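Local coordinates for pectate lyase (Bacillus, PDB 3VMV), which probably cleaves polygalacturonate, the backbone of pectin, by the lyase reaction of polysaccharide lyase family 1, at residues N221-S233 / N243-D255. Numbering follows the deposited sequence.
Sequences NYFKDINDTAINS and NNYFDNVGSGQAD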
# COMPACT_ATOMS: atom_id res chain seq x y z
N ASN A 221 -11.73 -6.05 2.07
CA ASN A 221 -10.97 -5.45 3.19
C ASN A 221 -11.87 -5.23 4.41
O ASN A 221 -13.12 -5.21 4.28
CB ASN A 221 -10.36 -4.10 2.79
CG ASN A 221 -9.53 -4.20 1.54
OD1 ASN A 221 -8.38 -4.66 1.55
ND2 ASN A 221 -10.11 -3.76 0.42
N TYR A 222 -11.24 -5.09 5.58
CA TYR A 222 -11.90 -4.85 6.85
C TYR A 222 -11.41 -3.52 7.36
O TYR A 222 -10.25 -3.40 7.70
CB TYR A 222 -11.54 -5.99 7.81
CG TYR A 222 -12.12 -5.98 9.21
CD1 TYR A 222 -13.09 -5.07 9.58
CD2 TYR A 222 -11.74 -6.95 10.11
CE1 TYR A 222 -13.60 -5.11 10.90
CE2 TYR A 222 -12.24 -6.98 11.41
CZ TYR A 222 -13.18 -6.08 11.77
OH TYR A 222 -13.67 -6.16 13.05
N PHE A 223 -12.30 -2.53 7.30
CA PHE A 223 -12.03 -1.15 7.77
C PHE A 223 -12.65 -1.02 9.15
O PHE A 223 -13.83 -1.36 9.34
CB PHE A 223 -12.74 -0.16 6.87
CG PHE A 223 -12.26 -0.10 5.41
CD1 PHE A 223 -11.50 0.99 4.98
CD2 PHE A 223 -12.63 -1.07 4.48
CE1 PHE A 223 -11.16 1.16 3.65
CE2 PHE A 223 -12.29 -0.93 3.14
CZ PHE A 223 -11.52 0.18 2.71
N LYS A 224 -11.89 -0.50 10.13
CA LYS A 224 -12.39 -0.44 11.51
C LYS A 224 -11.83 0.78 12.20
O LYS A 224 -10.62 1.04 12.13
CB LYS A 224 -11.93 -1.69 12.27
CG LYS A 224 -12.47 -1.78 13.68
CD LYS A 224 -12.10 -3.15 14.28
CE LYS A 224 -12.82 -3.38 15.60
NZ LYS A 224 -12.47 -2.35 16.60
N ASP A 225 -12.71 1.51 12.88
CA ASP A 225 -12.25 2.59 13.77
C ASP A 225 -11.40 3.59 13.00
O ASP A 225 -10.25 3.88 13.33
CB ASP A 225 -11.53 2.02 14.98
CG ASP A 225 -12.47 1.26 15.93
OD1 ASP A 225 -13.71 1.42 15.84
OD2 ASP A 225 -11.95 0.56 16.81
N ILE A 226 -12.01 4.14 11.95
CA ILE A 226 -11.34 5.15 11.13
C ILE A 226 -11.95 6.48 11.53
O ILE A 226 -13.16 6.71 11.37
CB ILE A 226 -11.45 4.81 9.65
CG1 ILE A 226 -10.65 3.50 9.38
CG2 ILE A 226 -10.86 5.98 8.77
CD1 ILE A 226 -10.76 2.92 7.97
N ASN A 227 -11.09 7.37 12.04
CA ASN A 227 -11.58 8.55 12.75
C ASN A 227 -12.20 9.61 11.88
O ASN A 227 -13.25 10.16 12.23
CB ASN A 227 -10.40 9.14 13.58
CG ASN A 227 -10.84 10.29 14.42
OD1 ASN A 227 -11.69 10.13 15.29
ND2 ASN A 227 -10.29 11.46 14.17
N ASP A 228 -11.54 9.94 10.77
CA ASP A 228 -12.04 11.04 9.95
C ASP A 228 -12.74 10.54 8.67
O ASP A 228 -13.96 10.66 8.55
CB ASP A 228 -10.94 12.07 9.68
CG ASP A 228 -11.52 13.46 9.45
OD1 ASP A 228 -12.23 13.99 10.34
OD2 ASP A 228 -11.25 14.04 8.39
N THR A 229 -11.97 10.02 7.72
CA THR A 229 -12.55 9.46 6.49
C THR A 229 -11.71 8.27 6.02
O THR A 229 -10.53 8.13 6.37
CB THR A 229 -12.57 10.47 5.33
OG1 THR A 229 -11.25 10.92 5.07
CG2 THR A 229 -13.43 11.72 5.71
N ALA A 230 -12.30 7.43 5.16
CA ALA A 230 -11.54 6.32 4.60
C ALA A 230 -11.20 6.53 3.14
O ALA A 230 -10.22 7.21 2.82
CB ALA A 230 -12.33 4.99 4.81
N ILE A 231 -12.00 6.00 2.23
CA ILE A 231 -11.67 6.12 0.78
C ILE A 231 -12.01 7.51 0.24
O ILE A 231 -13.16 7.95 0.33
CB ILE A 231 -12.48 5.09 0.00
CG1 ILE A 231 -12.22 3.68 0.53
CG2 ILE A 231 -12.14 5.17 -1.51
CD1 ILE A 231 -13.24 2.66 0.02
N ASN A 232 -10.99 8.22 -0.28
CA ASN A 232 -11.18 9.57 -0.75
C ASN A 232 -10.86 9.57 -2.23
O ASN A 232 -9.71 9.48 -2.59
CB ASN A 232 -10.25 10.51 0.00
CG ASN A 232 -10.47 11.98 -0.37
OD1 ASN A 232 -11.36 12.32 -1.15
ND2 ASN A 232 -9.68 12.89 0.25
N SER A 233 -11.90 9.67 -3.07
CA SER A 233 -11.73 9.57 -4.50
C SER A 233 -11.79 10.94 -5.14
O SER A 233 -12.83 11.63 -5.05
CB SER A 233 -12.83 8.65 -5.07
OG SER A 233 -12.63 8.39 -6.45
N ASN A 243 -17.68 -5.64 -1.57
CA ASN A 243 -17.67 -6.67 -0.52
C ASN A 243 -16.64 -6.42 0.57
O ASN A 243 -15.90 -7.31 0.99
CB ASN A 243 -17.51 -8.09 -1.11
CG ASN A 243 -18.68 -8.51 -1.98
OD1 ASN A 243 -19.50 -7.68 -2.46
ND2 ASN A 243 -18.78 -9.82 -2.21
N ASN A 244 -16.58 -5.18 1.03
CA ASN A 244 -15.78 -4.82 2.18
C ASN A 244 -16.62 -4.70 3.42
O ASN A 244 -17.82 -4.46 3.32
CB ASN A 244 -15.06 -3.48 1.97
CG ASN A 244 -14.17 -3.44 0.74
OD1 ASN A 244 -13.02 -3.86 0.78
ND2 ASN A 244 -14.70 -2.92 -0.36
N TYR A 245 -15.99 -4.84 4.58
CA TYR A 245 -16.66 -4.70 5.86
C TYR A 245 -16.16 -3.43 6.55
O TYR A 245 -14.94 -3.27 6.68
CB TYR A 245 -16.40 -5.95 6.73
CG TYR A 245 -17.36 -6.09 7.86
CD1 TYR A 245 -18.49 -6.87 7.65
CD2 TYR A 245 -17.17 -5.47 9.08
CE1 TYR A 245 -19.41 -7.04 8.60
CE2 TYR A 245 -18.20 -5.65 10.10
CZ TYR A 245 -19.28 -6.44 9.78
OH TYR A 245 -20.32 -6.68 10.65
N PHE A 246 -17.09 -2.54 6.94
CA PHE A 246 -16.69 -1.32 7.62
C PHE A 246 -17.36 -1.27 8.99
O PHE A 246 -18.57 -1.47 9.09
CB PHE A 246 -17.25 -0.11 6.85
CG PHE A 246 -16.71 0.06 5.46
CD1 PHE A 246 -15.65 0.94 5.21
CD2 PHE A 246 -17.25 -0.65 4.38
CE1 PHE A 246 -15.17 1.14 3.91
CE2 PHE A 246 -16.79 -0.44 3.09
CZ PHE A 246 -15.74 0.43 2.83
N ASP A 247 -16.59 -0.95 10.03
CA ASP A 247 -17.14 -0.81 11.38
C ASP A 247 -16.60 0.51 11.93
O ASP A 247 -15.38 0.65 12.09
CB ASP A 247 -16.64 -1.98 12.24
CG ASP A 247 -17.02 -1.85 13.73
OD1 ASP A 247 -16.64 -2.75 14.48
OD2 ASP A 247 -17.71 -0.90 14.14
N ASN A 248 -17.50 1.44 12.25
CA ASN A 248 -17.13 2.68 12.92
C ASN A 248 -16.16 3.45 12.07
O ASN A 248 -15.06 3.83 12.52
CB ASN A 248 -16.54 2.40 14.30
CG ASN A 248 -16.33 3.66 15.13
OD1 ASN A 248 -15.42 3.72 15.98
ND2 ASN A 248 -17.15 4.66 14.89
N VAL A 249 -16.56 3.68 10.81
CA VAL A 249 -15.71 4.37 9.84
C VAL A 249 -16.26 5.72 9.43
O VAL A 249 -17.32 5.82 8.81
CB VAL A 249 -15.57 3.53 8.58
CG1 VAL A 249 -14.80 4.25 7.44
CG2 VAL A 249 -14.83 2.23 8.92
N GLY A 250 -15.52 6.77 9.78
CA GLY A 250 -15.88 8.11 9.36
C GLY A 250 -16.62 8.87 10.42
O GLY A 250 -17.43 8.28 11.15
N SER A 251 -16.40 10.19 10.50
CA SER A 251 -17.06 10.97 11.57
C SER A 251 -18.53 11.33 11.34
O SER A 251 -19.22 11.66 12.30
CB SER A 251 -16.28 12.26 11.85
OG SER A 251 -16.55 13.21 10.81
N GLY A 252 -18.99 11.27 10.09
CA GLY A 252 -20.35 11.67 9.76
C GLY A 252 -20.54 13.18 9.63
O GLY A 252 -21.60 13.64 9.24
N GLN A 253 -19.49 13.95 9.90
CA GLN A 253 -19.61 15.41 9.82
C GLN A 253 -19.38 15.84 8.38
O GLN A 253 -18.69 15.15 7.64
CB GLN A 253 -18.59 16.07 10.74
CG GLN A 253 -18.91 15.84 12.23
CD GLN A 253 -20.31 16.31 12.61
OE1 GLN A 253 -20.56 17.52 12.73
NE2 GLN A 253 -21.23 15.36 12.78
N ALA A 254 -19.95 16.98 7.96
CA ALA A 254 -19.69 17.45 6.60
C ALA A 254 -18.27 17.99 6.48
O ALA A 254 -17.83 18.78 7.31
CB ALA A 254 -20.72 18.52 6.20
N ASP A 255 -17.55 17.57 5.44
CA ASP A 255 -16.24 18.13 5.20
C ASP A 255 -16.30 19.63 4.92
O ASP A 255 -17.12 20.07 4.13
CB ASP A 255 -15.58 17.43 4.02
CG ASP A 255 -14.18 17.94 3.79
OD1 ASP A 255 -13.35 17.86 4.73
OD2 ASP A 255 -13.93 18.48 2.70
O HOH W 1 -15.93 -5.08 13.76
O HOH W 2 -15.23 -0.73 16.39
O HOH W 3 -14.99 15.27 11.66
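Phe223 and Phe246 sit one above the other on successive coils of the parallel beta-helix, this family's fold, and their rings form an offset stack inside it. The planes are 17° apart, and Phe246 CE1 lies 3.4 Å from Phe223 CD2, over the Phe223 ring centre. Both rings have CG anti to the carbonyl carbon (chi1 -65° and -64°), which swings them the same way. Val249 extends the tight side, CG2 against Phe223 CB and CG1 3.7 Å from Ala230 CB. With an alanine in place of Phe223, one face of Phe246 would probably lose its cover and a gap open beside Asn244. Phe223 N donates to Tyr245 O at 2.8 Å, and Asp247 N to Phe223 O.

The other face is looser and wetter. Tyr245 turns an edge toward the Tyr222 ring, centroids 5.9 Å apart, with helix 309-319 packed against both. One water joins Tyr222 OH to Asp247 OD1; another, held by Lys224 NZ and Asp225 OD1, reaches Asp247 OD1 only weakly.

At the buried corner the Asn221 and Asn244 amides lie side by side, nearly coplanar, in the fold's internal row of asparagines; Asn244 OD1 accepts from Asn221 N and Asn221 ND2, each at 2.9 Å.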